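Polysaccharide Lyase Family 6 (Bacteroides cellulosilyticus, PDB 6QPS) probably cleaves mannuronic acid-rich alginate by beta-elimination, as a calcium-binding polysaccharide lyase of family 6 from a human gut bacterium. Local coordinates at residues A[233-238]-A[461-466]; A[258-263]-A[280-285]; A[306-311]-A[435-440]. All coordinates share one frame; numbering follows the deposited sequence. Where two conformers were deposited one is given.

Contact 1: A[233-238]-A[461-466]; sequences DNVFFR and NHIDTN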
loop_
_atom_site.group_PDB
_atom_site.type_symbol
_atom_site.label_atom_id
_atom_site.label_comp_id
_atom_site.label_asym_id
_atom_site.label_seq_id
_atom_site.Cartn_x
_atom_site.Cartn_y
_atom_site.Cartn_z
ATOM N N ASP A 233 -3.383 -6.593 -6.808
ATOM C CA ASP A 233 -3.666 -6.125 -8.163
ATOM C C ASP A 233 -3.806 -4.599 -8.241
ATOM O O ASP A 233 -4.607 -4.090 -9.024
ATOM C CB ASP A 233 -4.909 -6.799 -8.766
ATOM C CG ASP A 233 -4.747 -8.282 -8.978
ATOM O OD1 ASP A 233 -3.660 -8.730 -9.380
ATOM O OD2 ASP A 233 -5.725 -9.028 -8.732
ATOM N N ASN A 234 -3.010 -3.862 -7.466
ATOM C CA ASN A 234 -3.016 -2.405 -7.532
ATOM C C ASN A 234 -1.769 -1.890 -8.247
ATOM O O ASN A 234 -0.723 -2.549 -8.268
ATOM C CB ASN A 234 -3.019 -1.772 -6.135
ATOM C CG ASN A 234 -4.188 -2.224 -5.267
ATOM O OD1 ASN A 234 -5.317 -1.731 -5.390
ATOM N ND2 ASN A 234 -3.914 -3.143 -4.336
ATOM N N VAL A 235 -1.894 -0.687 -8.829
ATOM C CA VAL A 235 -0.771 0.041 -9.430
ATOM C C VAL A 235 -0.392 1.216 -8.538
ATOM O O VAL A 235 -1.267 1.954 -8.065
ATOM C CB VAL A 235 -1.113 0.557 -10.837
ATOM C CG1 VAL A 235 0.027 1.379 -11.411
ATOM C CG2 VAL A 235 -1.408 -0.579 -11.765
ATOM N N PHE A 236 0.914 1.371 -8.305
ATOM C CA PHE A 236 1.512 2.524 -7.625
ATOM C C PHE A 236 2.395 3.222 -8.656
ATOM O O PHE A 236 3.407 2.665 -9.095
ATOM C CB PHE A 236 2.298 2.077 -6.390
ATOM C CG PHE A 236 1.428 1.381 -5.374
ATOM C CD1 PHE A 236 1.122 0.039 -5.517
ATOM C CD2 PHE A 236 0.883 2.074 -4.322
ATOM C CE1 PHE A 236 0.288 -0.595 -4.612
ATOM C CE2 PHE A 236 0.045 1.435 -3.412
ATOM C CZ PHE A 236 -0.260 0.111 -3.572
ATOM N N PHE A 237 2.017 4.432 -9.061
ATOM C CA PHE A 237 2.638 5.168 -10.178
ATOM C C PHE A 237 3.203 6.484 -9.657
ATOM O O PHE A 237 2.447 7.379 -9.255
ATOM C CB PHE A 237 1.557 5.406 -11.238
ATOM C CG PHE A 237 1.946 6.298 -12.402
ATOM C CD1 PHE A 237 1.608 7.642 -12.416
ATOM C CD2 PHE A 237 2.566 5.760 -13.520
ATOM C CE1 PHE A 237 1.915 8.455 -13.517
ATOM C CE2 PHE A 237 2.886 6.571 -14.621
ATOM C CZ PHE A 237 2.571 7.901 -14.617
ATOM N N ARG A 238 4.529 6.594 -9.641
ATOM C CA ARG A 238 5.186 7.829 -9.213
ATOM C C ARG A 238 4.774 8.207 -7.794
ATOM O O ARG A 238 4.660 9.393 -7.449
ATOM C CB ARG A 238 4.958 8.946 -10.240
ATOM C CG ARG A 238 5.584 8.556 -11.574
ATOM C CD ARG A 238 5.333 9.582 -12.625
ATOM N NE ARG A 238 6.048 9.226 -13.849
ATOM C CZ ARG A 238 5.886 9.824 -15.024
ATOM N NH1 ARG A 238 5.004 10.814 -15.154
ATOM N NH2 ARG A 238 6.613 9.419 -16.065
ATOM N N ASN A 461 -1.858 4.438 -20.064
ATOM C CA ASN A 461 -1.228 4.435 -21.382
ATOM C C ASN A 461 0.261 4.762 -21.292
ATOM O O ASN A 461 1.073 4.208 -22.043
ATOM C CB ASN A 461 -1.910 5.438 -22.305
ATOM C CG ASN A 461 -1.262 5.488 -23.668
ATOM O OD1 ASN A 461 -0.593 6.466 -24.026
ATOM N ND2 ASN A 461 -1.422 4.424 -24.425
ATOM N N HIS A 462 0.643 5.640 -20.352
ATOM C CA HIS A 462 2.060 5.913 -20.146
ATOM C C HIS A 462 2.818 4.645 -19.760
ATOM O O HIS A 462 3.864 4.330 -20.342
ATOM C CB HIS A 462 2.298 7.002 -19.101
ATOM C CG HIS A 462 3.747 7.365 -19.001
ATOM N ND1 HIS A 462 4.315 8.377 -19.741
ATOM C CD2 HIS A 462 4.762 6.777 -18.326
ATOM C CE1 HIS A 462 5.616 8.409 -19.511
ATOM N NE2 HIS A 462 5.909 7.464 -18.636
ATOM N N ILE A 463 2.318 3.910 -18.765
ATOM C CA ILE A 463 2.982 2.665 -18.362
ATOM C C ILE A 463 3.058 1.720 -19.556
ATOM O O ILE A 463 4.115 1.160 -19.865
ATOM C CB ILE A 463 2.254 2.006 -17.174
ATOM C CG1 ILE A 463 2.319 2.887 -15.925
ATOM C CG2 ILE A 463 2.855 0.628 -16.878
ATOM C CD1 ILE A 463 1.421 2.406 -14.756
ATOM N N ASP A 464 1.926 1.546 -20.250
ATOM C CA ASP A 464 1.842 0.613 -21.368
ATOM C C ASP A 464 2.901 0.912 -22.426
ATOM O O ASP A 464 3.480 -0.013 -23.009
ATOM C CB ASP A 464 0.438 0.688 -21.988
ATOM C CG ASP A 464 0.179 -0.373 -23.054
ATOM O OD1 ASP A 464 0.767 -1.457 -22.999
ATOM O OD2 ASP A 464 -0.662 -0.125 -23.941
ATOM N N THR A 465 3.168 2.197 -22.696
ATOM C CA THR A 465 4.105 2.607 -23.744
ATOM C C THR A 465 5.503 2.964 -23.238
ATOM O O THR A 465 6.353 3.368 -24.043
ATOM C CB THR A 465 3.532 3.777 -24.563
ATOM O OG1 THR A 465 3.253 4.879 -23.691
ATOM C CG2 THR A 465 2.256 3.344 -25.299
ATOM N N ASN A 466 5.767 2.832 -21.932
ATOM C CA ASN A 466 7.079 3.136 -21.325
ATOM C C ASN A 466 7.374 2.035 -20.295
ATOM O O ASN A 466 7.388 2.222 -19.070
ATOM C CB ASN A 466 7.112 4.521 -20.674
ATOM C CG ASN A 466 6.900 5.638 -21.684
ATOM O OD1 ASN A 466 7.850 6.201 -22.222
ATOM N ND2 ASN A 466 5.638 5.961 -21.948
#

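Contact 2: A[258-263]-A[280-285]; sequences NLFYES and NTFIGH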
loop_
_atom_site.group_PDB
_atom_site.type_symbol
_atom_site.label_atom_id
_atom_site.label_comp_id
_atom_site.label_asym_id
_atom_site.label_seq_id
_atom_site.Cartn_x
_atom_site.Cartn_y
_atom_site.Cartn_z
ATOM N N ASN A 258 0.919 -6.581 -7.029
ATOM C CA ASN A 258 0.915 -5.128 -7.191
ATOM C C ASN A 258 2.077 -4.731 -8.089
ATOM O O ASN A 258 3.072 -5.452 -8.182
ATOM C CB ASN A 258 1.016 -4.416 -5.841
ATOM C CG ASN A 258 -0.109 -4.788 -4.927
ATOM O OD1 ASN A 258 -1.266 -4.366 -5.101
ATOM N ND2 ASN A 258 0.198 -5.645 -3.959
ATOM N N LEU A 259 1.935 -3.586 -8.772
ATOM C CA LEU A 259 2.967 -3.022 -9.645
ATOM C C LEU A 259 3.413 -1.692 -9.057
ATOM O O LEU A 259 2.574 -0.817 -8.817
ATOM C CB LEU A 259 2.440 -2.788 -11.067
ATOM C CG LEU A 259 3.397 -2.067 -12.028
ATOM C CD1 LEU A 259 4.618 -2.888 -12.340
ATOM C CD2 LEU A 259 2.621 -1.711 -13.297
ATOM N N PHE A 260 4.731 -1.543 -8.836
ATOM C CA PHE A 260 5.340 -0.324 -8.285
ATOM C C PHE A 260 6.202 0.296 -9.380
ATOM O O PHE A 260 7.277 -0.217 -9.689
ATOM C CB PHE A 260 6.158 -0.645 -7.039
ATOM C CG PHE A 260 5.347 -1.310 -5.946
ATOM C CD1 PHE A 260 5.200 -2.690 -5.905
ATOM C CD2 PHE A 260 4.674 -0.558 -4.991
ATOM C CE1 PHE A 260 4.439 -3.305 -4.906
ATOM C CE2 PHE A 260 3.922 -1.177 -4.001
ATOM C CZ PHE A 260 3.804 -2.547 -3.973
ATOM N N TYR A 261 5.710 1.378 -9.990
ATOM C CA TYR A 261 6.292 1.947 -11.202
ATOM C C TYR A 261 6.816 3.345 -10.929
ATOM O O TYR A 261 6.043 4.245 -10.572
ATOM C CB TYR A 261 5.222 2.002 -12.296
ATOM C CG TYR A 261 5.631 2.576 -13.646
ATOM C CD1 TYR A 261 5.582 3.955 -13.891
ATOM C CD2 TYR A 261 6.038 1.745 -14.683
ATOM C CE1 TYR A 261 5.922 4.472 -15.123
ATOM C CE2 TYR A 261 6.389 2.256 -15.921
ATOM C CZ TYR A 261 6.352 3.626 -16.132
ATOM O OH TYR A 261 6.676 4.176 -17.357
ATOM N N GLU A 262 8.124 3.530 -11.137
ATOM C CA GLU A 262 8.781 4.835 -10.976
ATOM C C GLU A 262 8.449 5.489 -9.629
ATOM O O GLU A 262 8.269 6.703 -9.545
ATOM C CB GLU A 262 8.435 5.778 -12.136
ATOM C CG GLU A 262 9.040 5.343 -13.467
ATOM C CD GLU A 262 8.874 6.370 -14.583
ATOM O OE1 GLU A 262 8.132 7.368 -14.421
ATOM O OE2 GLU A 262 9.490 6.152 -15.648
ATOM N N SER A 263 8.392 4.684 -8.564
ATOM C CA SER A 263 7.939 5.147 -7.252
ATOM C C SER A 263 9.119 5.177 -6.289
ATOM O O SER A 263 9.715 4.127 -6.004
ATOM C CB SER A 263 6.817 4.238 -6.726
ATOM O OG SER A 263 5.610 4.418 -7.468
ATOM N N ASN A 280 4.659 -9.606 -6.606
ATOM C CA ASN A 280 4.682 -8.176 -6.904
ATOM C C ASN A 280 5.785 -7.871 -7.910
ATOM O O ASN A 280 6.727 -8.646 -8.072
ATOM C CB ASN A 280 4.898 -7.375 -5.619
ATOM C CG ASN A 280 3.784 -7.610 -4.605
ATOM O OD1 ASN A 280 2.701 -7.042 -4.700
ATOM N ND2 ASN A 280 4.025 -8.497 -3.652
ATOM N N THR A 281 5.667 -6.713 -8.579
ATOM C CA THR A 281 6.588 -6.295 -9.627
ATOM C C THR A 281 6.969 -4.836 -9.402
ATOM O O THR A 281 6.098 -3.993 -9.152
ATOM C CB THR A 281 5.921 -6.467 -10.999
ATOM O OG1 THR A 281 5.418 -7.804 -11.138
ATOM C CG2 THR A 281 6.912 -6.199 -12.142
ATOM N N PHE A 282 8.267 -4.555 -9.510
ATOM C CA PHE A 282 8.811 -3.215 -9.299
ATOM C C PHE A 282 9.592 -2.826 -10.545
ATOM O O PHE A 282 10.540 -3.516 -10.927
ATOM C CB PHE A 282 9.721 -3.134 -8.068
ATOM C CG PHE A 282 9.090 -3.571 -6.757
ATOM C CD1 PHE A 282 8.829 -4.908 -6.496
ATOM C CD2 PHE A 282 8.868 -2.640 -5.752
ATOM C CE1 PHE A 282 8.304 -5.305 -5.269
ATOM C CE2 PHE A 282 8.335 -3.020 -4.532
ATOM C CZ PHE A 282 8.053 -4.357 -4.290
ATOM N N ILE A 283 9.201 -1.712 -11.177
ATOM C CA ILE A 283 9.852 -1.192 -12.384
ATOM C C ILE A 283 10.375 0.204 -12.039
ATOM O O ILE A 283 9.625 1.180 -12.090
ATOM C CB ILE A 283 8.880 -1.152 -13.569
ATOM C CG1 ILE A 283 8.279 -2.543 -13.842
ATOM C CG2 ILE A 283 9.555 -0.557 -14.826
ATOM C CD1 ILE A 283 9.232 -3.591 -14.362
ATOM N N GLY A 284 11.648 0.317 -11.672
ATOM C CA GLY A 284 12.126 1.575 -11.122
ATOM C C GLY A 284 12.669 2.570 -12.133
ATOM O O GLY A 284 12.775 3.755 -11.827
ATOM N N HIS A 285 13.056 2.114 -13.324
ATOM C CA HIS A 285 13.679 2.982 -14.332
ATOM C C HIS A 285 14.900 3.723 -13.780
ATOM O O HIS A 285 15.268 4.810 -14.271
ATOM C CB HIS A 285 12.681 3.960 -14.985
ATOM C CG HIS A 285 11.805 3.310 -16.014
ATOM N ND1 HIS A 285 10.573 3.815 -16.370
ATOM C CD2 HIS A 285 11.993 2.203 -16.775
ATOM C CE1 HIS A 285 10.025 3.024 -17.279
ATOM N NE2 HIS A 285 10.881 2.061 -17.567
HETATM O O HOH W 1 2.806 -7.365 -10.534
#

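Contact 3: A[306-311]-A[435-440]; sequences YIKDVR and QEEKER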
loop_
_atom_site.group_PDB
_atom_site.type_symbol
_atom_site.label_atom_id
_atom_site.label_comp_id
_atom_site.label_asym_id
_atom_site.label_seq_id
_atom_site.Cartn_x
_atom_site.Cartn_y
_atom_site.Cartn_z
ATOM N N TYR A 306 9.401 -9.634 -8.480
ATOM C CA TYR A 306 10.302 -9.260 -9.574
ATOM C C TYR A 306 10.645 -7.785 -9.391
ATOM O O TYR A 306 9.763 -6.927 -9.507
ATOM C CB TYR A 306 9.597 -9.512 -10.912
ATOM C CG TYR A 306 10.476 -9.463 -12.154
ATOM C CD1 TYR A 306 10.942 -8.256 -12.660
ATOM C CD2 TYR A 306 10.821 -10.631 -12.843
ATOM C CE1 TYR A 306 11.721 -8.202 -13.807
ATOM C CE2 TYR A 306 11.587 -10.583 -13.992
ATOM C CZ TYR A 306 12.042 -9.368 -14.464
ATOM O OH TYR A 306 12.819 -9.348 -15.612
ATOM N N ILE A 307 11.915 -7.504 -9.078
ATOM C CA ILE A 307 12.388 -6.159 -8.720
ATOM C C ILE A 307 13.425 -5.740 -9.749
ATOM O O ILE A 307 14.455 -6.413 -9.895
ATOM C CB ILE A 307 12.994 -6.146 -7.309
ATOM C CG1 ILE A 307 11.907 -6.517 -6.312
ATOM C CG2 ILE A 307 13.549 -4.803 -6.979
ATOM C CD1 ILE A 307 12.368 -7.081 -4.996
ATOM N N LYS A 308 13.140 -4.665 -10.486
ATOM C CA LYS A 308 13.977 -4.207 -11.593
ATOM C C LYS A 308 14.377 -2.739 -11.473
ATOM O O LYS A 308 13.526 -1.859 -11.325
ATOM C CB LYS A 308 13.232 -4.422 -12.935
ATOM C CG LYS A 308 14.010 -4.020 -14.179
ATOM C CD LYS A 308 13.180 -4.088 -15.464
ATOM C CE LYS A 308 14.057 -3.936 -16.691
ATOM N NZ LYS A 308 13.238 -3.758 -17.930
ATOM N N ASP A 309 15.677 -2.475 -11.670
ATOM C CA ASP A 309 16.210 -1.125 -11.840
ATOM C C ASP A 309 15.781 -0.183 -10.715
ATOM O O ASP A 309 15.414 0.967 -10.968
ATOM C CB ASP A 309 15.795 -0.516 -13.186
ATOM C CG ASP A 309 16.372 -1.237 -14.392
ATOM O OD1 ASP A 309 17.409 -1.947 -14.276
ATOM O OD2 ASP A 309 15.783 -1.069 -15.491
ATOM N N VAL A 310 15.827 -0.653 -9.463
ATOM C CA VAL A 310 15.591 0.230 -8.315
ATOM C C VAL A 310 16.943 0.645 -7.750
ATOM O O VAL A 310 17.883 -0.152 -7.729
ATOM C CB VAL A 310 14.690 -0.398 -7.233
ATOM C CG1 VAL A 310 13.314 -0.699 -7.820
ATOM C CG2 VAL A 310 15.291 -1.659 -6.628
ATOM N N ARG A 311 17.045 1.882 -7.266
ATOM C CA ARG A 311 18.354 2.439 -6.947
ATOM C C ARG A 311 18.695 2.525 -5.466
ATOM O O ARG A 311 19.884 2.643 -5.141
ATOM C CB ARG A 311 18.523 3.810 -7.604
ATOM C CG ARG A 311 18.671 3.688 -9.119
ATOM C CD ARG A 311 20.095 3.340 -9.582
ATOM N NE ARG A 311 20.644 2.121 -8.985
ATOM C CZ ARG A 311 20.348 0.877 -9.367
ATOM N NH1 ARG A 311 19.500 0.639 -10.354
ATOM N NH2 ARG A 311 20.899 -0.151 -8.743
ATOM N N GLN A 435 9.675 -10.846 -21.632
ATOM C CA GLN A 435 8.336 -11.438 -21.704
ATOM C C GLN A 435 7.709 -11.592 -20.315
ATOM O O GLN A 435 6.496 -11.390 -20.140
ATOM C CB GLN A 435 8.424 -12.791 -22.411
ATOM C CG GLN A 435 7.117 -13.557 -22.482
ATOM C CD GLN A 435 6.057 -12.835 -23.299
ATOM O OE1 GLN A 435 6.368 -12.062 -24.206
ATOM N NE2 GLN A 435 4.792 -13.089 -22.979
ATOM N N GLU A 436 8.507 -11.994 -19.324
ATOM C CA GLU A 436 8.005 -12.082 -17.959
ATOM C C GLU A 436 7.503 -10.725 -17.481
ATOM O O GLU A 436 6.412 -10.625 -16.903
ATOM C CB GLU A 436 9.115 -12.603 -17.047
ATOM C CG GLU A 436 8.748 -12.709 -15.576
ATOM C CD GLU A 436 7.697 -13.769 -15.283
ATOM O OE1 GLU A 436 7.593 -14.753 -16.052
ATOM O OE2 GLU A 436 6.958 -13.630 -14.283
ATOM N N GLU A 437 8.265 -9.659 -17.748
ATOM C CA GLU A 437 7.835 -8.322 -17.344
ATOM C C GLU A 437 6.549 -7.932 -18.045
ATOM O O GLU A 437 5.650 -7.348 -17.431
ATOM C CB GLU A 437 8.935 -7.301 -17.665
ATOM C CG GLU A 437 10.214 -7.523 -16.847
ATOM C CD GLU A 437 11.413 -6.697 -17.305
ATOM O OE1 GLU A 437 11.225 -5.649 -17.976
ATOM O OE2 GLU A 437 12.557 -7.103 -16.987
ATOM N N LYS A 438 6.456 -8.213 -19.349
ATOM C CA LYS A 438 5.266 -7.844 -20.098
ATOM C C LYS A 438 4.032 -8.538 -19.538
ATOM O O LYS A 438 2.982 -7.903 -19.384
ATOM C CB LYS A 438 5.429 -8.157 -21.586
ATOM C CG LYS A 438 4.159 -7.859 -22.381
ATOM C CD LYS A 438 4.382 -7.836 -23.888
ATOM C CE LYS A 438 3.069 -7.482 -24.619
ATOM N NZ LYS A 438 2.335 -6.294 -24.051
ATOM N N GLU A 439 4.132 -9.832 -19.221
ATOM C CA GLU A 439 2.984 -10.534 -18.654
ATOM C C GLU A 439 2.544 -9.901 -17.338
ATOM O O GLU A 439 1.346 -9.722 -17.094
ATOM C CB GLU A 439 3.314 -12.012 -18.438
ATOM C CG GLU A 439 3.424 -12.811 -19.732
ATOM C CD GLU A 439 3.962 -14.217 -19.517
ATOM O OE1 GLU A 439 4.164 -14.620 -18.349
ATOM O OE2 GLU A 439 4.196 -14.917 -20.526
ATOM N N ARG A 440 3.502 -9.569 -16.473
ATOM C CA ARG A 440 3.178 -9.003 -15.163
ATOM C C ARG A 440 2.529 -7.630 -15.295
ATOM O O ARG A 440 1.518 -7.349 -14.644
ATOM C CB ARG A 440 4.448 -8.911 -14.320
ATOM C CG ARG A 440 4.976 -10.246 -13.832
ATOM C CD ARG A 440 6.387 -10.090 -13.272
ATOM N NE ARG A 440 6.864 -11.331 -12.678
ATOM C CZ ARG A 440 6.801 -11.612 -11.375
ATOM N NH1 ARG A 440 6.313 -10.742 -10.490
ATOM N NH2 ARG A 440 7.250 -12.790 -10.947
HETATM O O HOH W 2 14.421 -6.844 -18.894
#

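Contact 1: A[233-238]-A[461-466]
Ile463, on the C-terminal helix 454-465, packs against Val235 and Phe237 of strand 230-237, which forms one side of a coil in the right-handed parallel beta-helix that family 6 lyases share. The helix lies across the outside of the beta-helix, its segment axis at 89° to that of strand 235-237, and the two are bridged by side chains. Ile463 has CG1 anti to its carbonyl carbon (chi1 -64°) and CD1 extended beyond it, which brings the tip of the chain down to the strand. There Ile463 CD1 meets Val235 CG1 tip to tip at 3.8 Å, while Ile463 CD1 and CG1 both lie against Phe237 CD2, and CG1 also against CE2, the two side chains running in opposite directions. Phe200 and helix 433-445 also touch Ile463, adding to this apolar packing.

His462 crosses Phe237 at about a right angle, its CD2 coming to the ring edge 4.2 Å from Phe237 CE2. Arg238 runs out over Phe237: its CG sits above the centre of one ring face, and Phe237 CZ lies 3.5 Å from the guanidinium plane. The guanidinium is held by Glu262, to which NE is salt-bridged; Arg238 NH2 approaches His462 NE2 to 3.3 Å at an angle too poor for a hydrogen bond. On the helix side, Asn466 ND2 donates to His462 O at 2.9 Å, in the carbonyl plane, and the same nitrogen rests over the centre of the His462 ring.

Contact 2: A[258-263]-A[280-285]
Strands 254-261 and 276-283 pair in parallel on successive coils of the beta-helix, with Leu259 opposite Thr281, Phe260 opposite Phe282 and Tyr261 opposite Ile283. Four backbone hydrogen bonds zip the rungs together, from Thr281 N to Asn258 O at one end to Glu262 N to Ile283 O at the other.

The stacked side chains repeat this register. Asn258 and Asn280 form an asparagine ladder of the kind found in many parallel beta-helices: they point the same way with amide planes 9° apart, and Asn280 OD1 accepts from both Asn258 ND2 and Asn258 N, each at 3.0 Å. Asn280 ND2 turns to Leu255 O. A leucine in place of Asn280 would probably deprive Asn258 N, Asn258 ND2 and Leu255 O of these partners and break the ladder at this rung.

Phe260 and Phe282 make an offset stack, centroids 4.5 Å apart and planes at 16°, with Phe260 CD1 over the rim of the Phe282 ring. Both have CG anti to the carbonyl carbon, a shared first torsion which sends both side chains the same way and lays one ring over the other; Phe236 continues the stack. On the other face, Leu259 CD1 touches Thr281 CG2 and Ile283 CG1, under helix 433-445.

Polar contacts finish the ends. A water donates to Asn258 O and also hydrogen-bonds Thr281 OG1, which in turn is met by Arg440. Glu262, whose other oxygen pairs with Arg238, accepts a hydrogen bond from His285: His285 ND1 lies 2.7 Å from Glu262 OE2, meeting its anti lone pair, and OE2 lies close to the imidazole plane.

Contact 3: A[306-311]-A[435-440]
Tyr306 and Glu437 carry most of this junction between strand 301-308 of the beta-helix and the covering helix 433-445. The tyrosine points to the helix with CG anti to the backbone N (chi1 -167°), and Tyr306 OH donates to the anti lone pair of Glu437 OE2 at 2.6 Å. Ring and carboxylate planes stand 67° apart, and Glu437 CG comes within 3.5 Å of Tyr306 CE1, so the acid's aliphatic part packs on the tyrosine as well. Glu437 OE1 is met on its syn side, somewhat out of the carboxylate plane, by NZ of the fully extended Lys308 in a 2.8 Å salt bridge. A water also donates to Glu437 OE2.

Arg440 closes over the base of the tyrosine, Tyr306 CB lying 3.4 Å above the centre of the guanidinium plane. That plane is steadied from several sides: NE is salt-bridged to Glu436 OE2, one turn back on the helix, NH1 bonds Thr281 OG1 and NH2 bonds Asp304 O. Glu436 CG meanwhile touches the CD2-CE2 side of the Tyr306 ring.

With a hydroxyl, an ammonium group and a water all donating to it, the buried Glu437 carboxylate is probably ionised, its charge offset chiefly by Lys308.

How the contacts relate
The three contacts form a short row along one side of the beta-helix. Contacts 1 and 2 have centres about 8 Å apart, contacts 2 and 3 about 7 Å, and contacts 1 and 3 about 12 Å. Strands 230-237, 254-261, 276-283 and 301-308 are consecutive neighbours in the parallel stack, so contact 2 pairs the two strands lying between those on which contacts 1 and 3 rest. Along the chain, contacts 2 and 3 come in series inside the long loop closed by contact 1. Helices 433-445 and 454-465, consecutive in the chain, pack across these four strands and so tie the C-terminal end to the middle of the beta-helix, where Asn466 O reaches Tyr261 OH.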